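Local atomic coordinates of peptidoglycan glycosyltransferase (PDB entry 4MNR), a protein that belongs to the penicillin-binding proteins, carrying a transpeptidase-family domain of the beta-lactamase-like fold behind a dimerisation-type domain. Residues A176-V190 / P317-I331. Numbering follows the deposited sequence.
Sequences AAGSLYAPGSTFKIV and PQATVLEMAMVGTAI
Pro317 sets the CB-CG edge of its ring over one face of Phe187: CG stands 3.7 Å from the ring centroid and 9° off the normal, a CH-pi contact, while Val190 CB covers the opposite face toward the rim. Pro317 CG also meets Pro183 CG at 3.7 Å, the two pyrrolidine rings crossing at about a right angle. Next to them Tyr181 and Ala319 form a single antiparallel bridge. Tyr181 N reaches Ala319 O at 2.8 Å from above the carbonyl plane, whereas Ala319 N meets Tyr181 O in plane, at 168° at the hydrogen. Selenomethionine Met324, its chain bent at both chi2 and chi3, brings SE to 4.0 Å from Pro183 CB and CE against Thr186. Farther along helix 321-332, Ile189 CG2 touches Ile331 CG1 at 3.6 Å and Val327 CG1 at 3.7 Å. At the helix start, one water accepts from Val321 N and donates to Ser179 O, and Thr320 OG1 caps Glu323 N at 3.0 Å. Further out, Tyr181 OH bonds Glu432, and Lys188 NZ bonds Ser240 and Asn242. Ser185-Thr186-Phe187-Lys188, a 3-10 turn leading into helix 188-197, matches the SxxK motif of penicillin-binding proteins, here packed against helix 321-332 beside the five-stranded antiparallel sheet.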
ATOM      1  N   ALA A 176      -4.204  -2.418   6.013  1.00  9.53           N
ATOM      2  CA  ALA A 176      -4.021  -2.117   4.592  1.00  7.56           C
ATOM      3  C   ALA A 176      -4.315  -0.674   4.216  1.00 11.35           C
ATOM      4  O   ALA A 176      -3.647  -0.099   3.342  1.00 12.97           O
ATOM      5  CB  ALA A 176      -4.865  -3.075   3.730  1.00  8.74           C
ATOM      6  N   ALA A 177      -5.342  -0.108   4.833  1.00 12.85           N
ATOM      7  CA  ALA A 177      -5.739   1.262   4.550  1.00 12.28           C
ATOM      8  C   ALA A 177      -5.575   2.141   5.778  1.00 12.78           C
ATOM      9  O   ALA A 177      -5.360   3.341   5.652  1.00 15.07           O
ATOM     10  CB  ALA A 177      -7.176   1.307   4.080  1.00 15.19           C
ATOM     11  N   GLY A 178      -5.690   1.538   6.956  1.00 13.56           N
ATOM     12  CA  GLY A 178      -5.908   2.293   8.186  1.00 12.77           C
ATOM     13  C   GLY A 178      -4.725   2.584   9.090  1.00 13.33           C
ATOM     14  O   GLY A 178      -4.898   3.193  10.146  1.00 16.05           O
ATOM     15  N   SER A 179      -3.533   2.167   8.667  1.00 10.11           N
ATOM     16  CA  SER A 179      -2.328   2.218   9.501  1.00 12.95           C
ATOM     17  C   SER A 179      -1.133   2.863   8.790  1.00 13.69           C
ATOM     18  O   SER A 179      -0.851   2.540   7.640  1.00 12.68           O
ATOM     19  CB  SER A 179      -1.945   0.790   9.913  1.00 14.39           C
ATOM     20  OG  SER A 179      -2.952   0.217  10.728  1.00 15.77           O
ATOM     21  N   LEU A 180      -0.404   3.742   9.484  1.00 13.31           N
ATOM     22  CA  LEU A 180       0.824   4.314   8.917  1.00  9.12           C
ATOM     23  C   LEU A 180       2.043   3.462   9.224  1.00  9.91           C
ATOM     24  O   LEU A 180       2.238   3.029  10.363  1.00 14.00           O
ATOM     25  CB  LEU A 180       1.085   5.724   9.447  1.00 10.99           C
ATOM     26  CG  LEU A 180       0.110   6.800   8.985  1.00 11.47           C
ATOM     27  CD1 LEU A 180       0.466   8.130   9.657  1.00 15.83           C
ATOM     28  CD2 LEU A 180       0.138   6.925   7.475  1.00 12.85           C
ATOM     29  N   TYR A 181       2.883   3.278   8.223  1.00  8.78           N
ATOM     30  CA  TYR A 181       4.133   2.531   8.368  1.00  9.80           C
ATOM     31  C   TYR A 181       5.302   3.364   7.855  1.00 11.67           C
ATOM     32  O   TYR A 181       5.131   4.206   6.980  1.00 10.79           O
ATOM     33  CB  TYR A 181       4.093   1.270   7.504  1.00  9.25           C
ATOM     34  CG  TYR A 181       3.192   0.139   7.970  1.00  8.23           C
ATOM     35  CD1 TYR A 181       3.667  -0.819   8.853  1.00 13.90           C
ATOM     36  CD2 TYR A 181       1.893   0.014   7.500  1.00 11.31           C
ATOM     37  CE1 TYR A 181       2.868  -1.864   9.273  1.00 17.60           C
ATOM     38  CE2 TYR A 181       1.083  -1.024   7.923  1.00 13.23           C
ATOM     39  CZ  TYR A 181       1.579  -1.962   8.801  1.00 16.15           C
ATOM     40  OH  TYR A 181       0.794  -3.017   9.229  1.00 17.32           O
ATOM     41  N   ALA A 182       6.503   3.109   8.370  1.00 11.99           N
ATOM     42  CA  ALA A 182       7.702   3.593   7.681  1.00  9.43           C
ATOM     43  C   ALA A 182       7.889   2.727   6.438  1.00 10.99           C
ATOM     44  O   ALA A 182       7.900   1.493   6.537  1.00 10.66           O
ATOM     45  CB  ALA A 182       8.904   3.454   8.575  1.00 12.51           C
ATOM     46  N   PRO A 183       8.048   3.358   5.264  1.00  8.84           N
ATOM     47  CA  PRO A 183       8.133   2.551   4.039  1.00  7.45           C
ATOM     48  C   PRO A 183       9.530   2.001   3.796  1.00 11.94           C
ATOM     49  O   PRO A 183       9.702   1.113   2.952  1.00 13.69           O
ATOM     50  CB  PRO A 183       7.762   3.545   2.935  1.00 10.88           C
ATOM     51  CG  PRO A 183       8.223   4.882   3.477  1.00 10.07           C
ATOM     52  CD  PRO A 183       7.956   4.807   4.979  1.00 10.94           C
ATOM     53  N   GLY A 184      10.521   2.546   4.497  1.00 11.70           N
ATOM     54  CA  GLY A 184      11.891   2.154   4.238  1.00 13.94           C
ATOM     55  C   GLY A 184      12.241   2.321   2.769  1.00 11.28           C
ATOM     56  O   GLY A 184      11.733   3.214   2.071  1.00  8.90           O
ATOM     57  N   SER A 185      13.100   1.438   2.279  0.63 12.17           N
ATOM     58  CA  SER A 185      13.681   1.615   0.961  0.63 12.17           C
ATOM     59  C   SER A 185      12.682   1.534  -0.213  0.63 12.67           C
ATOM     60  O   SER A 185      13.032   1.855  -1.344  0.63 12.73           O
ATOM     61  CB  SER A 185      14.873   0.659   0.787  0.63 12.61           C
ATOM     62  OG  SER A 185      14.569  -0.616   1.330  0.63 14.69           O
ATOM     63  N   THR A 186      11.433   1.149   0.055  1.00 11.98           N
ATOM     64  CA  THR A 186      10.391   1.216  -0.966  1.00 11.97           C
ATOM     65  C   THR A 186      10.151   2.659  -1.432  1.00 11.11           C
ATOM     66  O   THR A 186       9.823   2.926  -2.588  1.00 12.74           O
ATOM     67  CB  THR A 186       9.065   0.627  -0.454  1.00 22.58           C
ATOM     68  OG1 THR A 186       9.215   0.255   0.921  1.00 38.19           O
ATOM     69  CG2 THR A 186       8.759  -0.621  -1.224  1.00 18.77           C
ATOM     70  N   PHE A 187      10.341   3.598  -0.516  1.00  9.33           N
ATOM     71  CA  PHE A 187      10.168   5.018  -0.800  1.00  7.30           C
ATOM     72  C   PHE A 187      11.209   5.542  -1.791  1.00  9.97           C
ATOM     73  O   PHE A 187      11.050   6.628  -2.352  1.00  9.92           O
ATOM     74  CB  PHE A 187      10.254   5.803   0.522  1.00  8.31           C
ATOM     75  CG  PHE A 187      10.001   7.277   0.393  1.00 10.92           C
ATOM     76  CD1 PHE A 187       8.705   7.786   0.330  1.00  9.31           C
ATOM     77  CD2 PHE A 187      11.058   8.163   0.403  1.00  7.90           C
ATOM     78  CE1 PHE A 187       8.476   9.149   0.226  1.00 11.02           C
ATOM     79  CE2 PHE A 187      10.842   9.538   0.292  1.00 11.37           C
ATOM     80  CZ  PHE A 187       9.542  10.028   0.208  1.00 11.92           C
ATOM     81  N   LYS A 188      12.287   4.788  -1.995  1.00  8.51           N
ATOM     82  CA  LYS A 188      13.287   5.207  -2.973  1.00  8.45           C
ATOM     83  C   LYS A 188      12.672   5.360  -4.372  1.00  9.52           C
ATOM     84  O   LYS A 188      13.215   6.078  -5.209  1.00 12.58           O
ATOM     85  CB  LYS A 188      14.488   4.250  -2.984  1.00  7.61           C
ATOM     86  CG  LYS A 188      15.323   4.336  -1.714  1.00  8.60           C
ATOM     87  CD  LYS A 188      16.414   3.280  -1.660  1.00  9.65           C
ATOM     88  CE  LYS A 188      17.155   3.371  -0.307  1.00 13.25           C
ATOM     89  NZ  LYS A 188      18.005   2.189  -0.100  1.00 19.07           N
ATOM     90  N   ILE A 189      11.534   4.720  -4.616  1.00  9.54           N
ATOM     91  CA  ILE A 189      10.822   4.951  -5.876  1.00  9.12           C
ATOM     92  C   ILE A 189      10.497   6.447  -6.010  1.00 10.29           C
ATOM     93  O   ILE A 189      10.695   7.054  -7.068  1.00 10.85           O
ATOM     94  CB  ILE A 189       9.502   4.164  -5.938  1.00  9.84           C
ATOM     95  CG1 ILE A 189       9.759   2.652  -5.941  1.00 12.67           C
ATOM     96  CG2 ILE A 189       8.704   4.581  -7.171  1.00 11.52           C
ATOM     97  CD1 ILE A 189       8.488   1.836  -5.826  1.00 13.29           C
ATOM     98  N   VAL A 190      10.022   7.051  -4.920  1.00  9.50           N
ATOM     99  CA  VAL A 190       9.702   8.486  -4.907  1.00 10.92           C
ATOM    100  C   VAL A 190      10.943   9.367  -5.063  1.00  9.70           C
ATOM    101  O   VAL A 190      10.957  10.287  -5.884  1.00 11.04           O
ATOM    102  CB  VAL A 190       8.937   8.902  -3.626  1.00 10.98           C
ATOM    103  CG1 VAL A 190       8.675  10.414  -3.611  1.00 12.25           C
ATOM    104  CG2 VAL A 190       7.628   8.146  -3.535  1.00 12.86           C
ATOM    105  N   PRO A 317       9.232   9.857   5.741  1.00 11.58           N
ATOM    106  CA  PRO A 317       7.878   9.467   5.313  1.00  8.55           C
ATOM    107  C   PRO A 317       7.195   8.420   6.191  1.00 11.56           C
ATOM    108  O   PRO A 317       7.847   7.516   6.721  1.00 11.03           O
ATOM    109  CB  PRO A 317       8.119   8.868   3.932  1.00  8.05           C
ATOM    110  CG  PRO A 317       9.540   8.338   4.002  1.00  8.48           C
ATOM    111  CD  PRO A 317      10.275   9.338   4.833  1.00  8.58           C
ATOM    112  N   GLN A 318       5.884   8.570   6.350  1.00 10.55           N
ATOM    113  CA  GLN A 318       5.056   7.524   6.944  1.00  8.65           C
ATOM    114  C   GLN A 318       3.913   7.332   5.968  1.00  8.39           C
ATOM    115  O   GLN A 318       3.284   8.302   5.543  1.00 11.28           O
ATOM    116  CB  GLN A 318       4.484   7.963   8.282  1.00 14.08           C
ATOM    117  CG  GLN A 318       5.535   8.375   9.287  1.00 15.14           C
ATOM    118  CD  GLN A 318       4.921   8.770  10.609  1.00 19.05           C
ATOM    119  OE1 GLN A 318       5.074   9.903  11.069  1.00 23.11           O
ATOM    120  NE2 GLN A 318       4.218   7.838  11.230  1.00 16.67           N
ATOM    121  N   ALA A 319       3.628   6.087   5.623  1.00  8.86           N
ATOM    122  CA  ALA A 319       2.661   5.855   4.566  1.00  9.22           C
ATOM    123  C   ALA A 319       1.750   4.698   4.904  1.00  7.99           C
ATOM    124  O   ALA A 319       2.147   3.773   5.618  1.00  9.89           O
ATOM    125  CB  ALA A 319       3.382   5.562   3.258  1.00 10.73           C
ATOM    126  N   THR A 320       0.548   4.727   4.339  1.00  8.05           N
ATOM    127  CA  THR A 320      -0.289   3.529   4.370  1.00 10.44           C
ATOM    128  C   THR A 320       0.142   2.564   3.281  1.00 11.30           C
ATOM    129  O   THR A 320       0.828   2.949   2.345  1.00  8.75           O
ATOM    130  CB  THR A 320      -1.763   3.884   4.159  1.00 10.88           C
ATOM    131  OG1 THR A 320      -1.925   4.572   2.915  1.00 11.05           O
ATOM    132  CG2 THR A 320      -2.256   4.760   5.276  1.00 12.32           C
ATOM    133  N   VAL A 321      -0.275   1.304   3.382  1.00 10.21           N
ATOM    134  CA  VAL A 321       0.038   0.346   2.325  1.00  9.27           C
ATOM    135  C   VAL A 321      -0.674   0.771   1.036  1.00 10.60           C
ATOM    136  O   VAL A 321      -0.134   0.650  -0.068  1.00 10.11           O
ATOM    137  CB  VAL A 321      -0.339  -1.083   2.748  1.00 10.24           C
ATOM    138  CG1 VAL A 321       0.003  -2.085   1.637  1.00 12.93           C
ATOM    139  CG2 VAL A 321       0.395  -1.428   4.041  1.00 11.41           C
ATOM    140  N   LEU A 322      -1.879   1.318   1.188  1.00  9.87           N
ATOM    141  CA  LEU A 322      -2.614   1.868   0.049  1.00 12.08           C
ATOM    142  C   LEU A 322      -1.815   2.963  -0.656  1.00  6.97           C
ATOM    143  O   LEU A 322      -1.723   2.968  -1.891  1.00  9.71           O
ATOM    144  CB  LEU A 322      -3.967   2.416   0.518  1.00 12.55           C
ATOM    145  CG  LEU A 322      -4.814   3.114  -0.541  1.00 12.25           C
ATOM    146  CD1 LEU A 322      -5.126   2.181  -1.724  1.00 11.90           C
ATOM    147  CD2 LEU A 322      -6.108   3.653   0.071  1.00 14.32           C
ATOM    148  N   GLU A 323      -1.208   3.863   0.125  1.00  7.63           N
ATOM    149  CA  GLU A 323      -0.384   4.920  -0.454  1.00  8.67           C
ATOM    150  C   GLU A 323       0.798   4.325  -1.222  1.00  7.92           C
ATOM    151  O   GLU A 323       1.115   4.780  -2.318  1.00 10.24           O
ATOM    152  CB  GLU A 323       0.129   5.885   0.616  1.00 12.64           C
ATOM    153  CG  GLU A 323       1.248   6.814   0.142  1.00 13.48           C
ATOM    154  CD  GLU A 323       0.812   7.800  -0.948  1.00 17.83           C
ATOM    155  OE1 GLU A 323      -0.351   8.257  -0.941  1.00 24.17           O
ATOM    156  OE2 GLU A 323       1.647   8.123  -1.822  1.00 16.28           O
HETATM  157  N   MSE A 324       1.444   3.309  -0.664  1.00  8.87           N
HETATM  158  CA  MSE A 324       2.568   2.708  -1.382  1.00 10.31           C
HETATM  159  C   MSE A 324       2.136   1.997  -2.659  1.00 10.24           C
HETATM  160  O   MSE A 324       2.863   1.979  -3.642  1.00  9.98           O
HETATM  161  CB  MSE A 324       3.410   1.794  -0.471  1.00 11.50           C
HETATM  162  CG  MSE A 324       4.026   2.533   0.704  1.00 10.95           C
HETATM  163 SE   MSE A 324       4.947   4.195   0.203  0.76 18.05          SE
HETATM  164  CE  MSE A 324       6.247   3.458  -1.055  1.00 17.28           C
ATOM    165  N   ALA A 325       0.935   1.430  -2.665  1.00  7.43           N
ATOM    166  CA  ALA A 325       0.402   0.861  -3.883  1.00  7.95           C
ATOM    167  C   ALA A 325       0.153   1.971  -4.899  1.00  9.38           C
ATOM    168  O   ALA A 325       0.437   1.800  -6.075  1.00 10.24           O
ATOM    169  CB  ALA A 325      -0.878   0.076  -3.600  1.00 11.23           C
HETATM  170  N   MSE A 326      -0.351   3.110  -4.431  1.00  9.42           N
HETATM  171  CA  MSE A 326      -0.541   4.268  -5.309  1.00  9.91           C
HETATM  172  C   MSE A 326       0.774   4.765  -5.903  1.00  9.31           C
HETATM  173  O   MSE A 326       0.824   5.184  -7.059  1.00 11.56           O
HETATM  174  CB  MSE A 326      -1.272   5.395  -4.582  1.00 10.84           C
HETATM  175  CG  MSE A 326      -2.710   4.977  -4.217  1.00 13.42           C
HETATM  176 SE   MSE A 326      -3.531   6.236  -2.980  0.68 30.13          SE
HETATM  177  CE  MSE A 326      -3.237   7.808  -4.012  1.00 25.16           C
ATOM    178  N   VAL A 327       1.846   4.720  -5.114  1.00 10.21           N
ATOM    179  CA  VAL A 327       3.162   5.068  -5.646  1.00 10.32           C
ATOM    180  C   VAL A 327       3.514   4.130  -6.797  1.00 12.76           C
ATOM    181  O   VAL A 327       3.974   4.558  -7.852  1.00 11.36           O
ATOM    182  CB  VAL A 327       4.252   5.014  -4.543  1.00  9.53           C
ATOM    183  CG1 VAL A 327       5.636   5.056  -5.174  1.00 14.38           C
ATOM    184  CG2 VAL A 327       4.081   6.163  -3.577  1.00 11.10           C
ATOM    185  N   GLY A 328       3.268   2.841  -6.599  1.00  8.05           N
ATOM    186  CA  GLY A 328       3.455   1.868  -7.653  1.00  9.94           C
ATOM    187  C   GLY A 328       2.601   2.135  -8.885  1.00 10.69           C
ATOM    188  O   GLY A 328       3.066   1.986 -10.020  1.00  9.51           O
ATOM    189  N   THR A 329       1.345   2.517  -8.677  1.00  7.20           N
ATOM    190  CA  THR A 329       0.485   2.760  -9.835  1.00 10.79           C
ATOM    191  C   THR A 329       0.961   3.973 -10.642  1.00  9.06           C
ATOM    192  O   THR A 329       0.786   3.988 -11.849  1.00 10.69           O
ATOM    193  CB  THR A 329      -1.025   2.888  -9.502  1.00 11.34           C
ATOM    194  OG1 THR A 329      -1.268   4.059  -8.709  1.00 12.37           O
ATOM    195  CG2 THR A 329      -1.523   1.639  -8.778  1.00 11.08           C
ATOM    196  N   ALA A 330       1.590   4.950  -9.988  1.00  8.48           N
ATOM    197  CA  ALA A 330       2.115   6.111 -10.707  1.00  7.91           C
ATOM    198  C   ALA A 330       3.170   5.665 -11.700  1.00  9.43           C
ATOM    199  O   ALA A 330       3.194   6.098 -12.845  1.00 13.38           O
ATOM    200  CB  ALA A 330       2.715   7.118  -9.739  1.00 10.46           C
ATOM    201  N   ILE A 331       4.057   4.786 -11.253  1.00  8.09           N
ATOM    202  CA  ILE A 331       5.120   4.304 -12.125  1.00 10.11           C
ATOM    203  C   ILE A 331       4.562   3.415 -13.239  1.00 10.77           C
ATOM    204  O   ILE A 331       4.999   3.496 -14.393  1.00 12.42           O
ATOM    205  CB  ILE A 331       6.213   3.593 -11.307  1.00  9.21           C
ATOM    206  CG1 ILE A 331       6.787   4.569 -10.262  1.00 12.20           C
ATOM    207  CG2 ILE A 331       7.315   3.066 -12.215  1.00  9.48           C
ATOM    208  CD1 ILE A 331       7.264   5.897 -10.846  1.00 13.04           C
TER
HETATM  209  O   HOH W   1      -1.954   1.011   5.698  1.00 14.88           O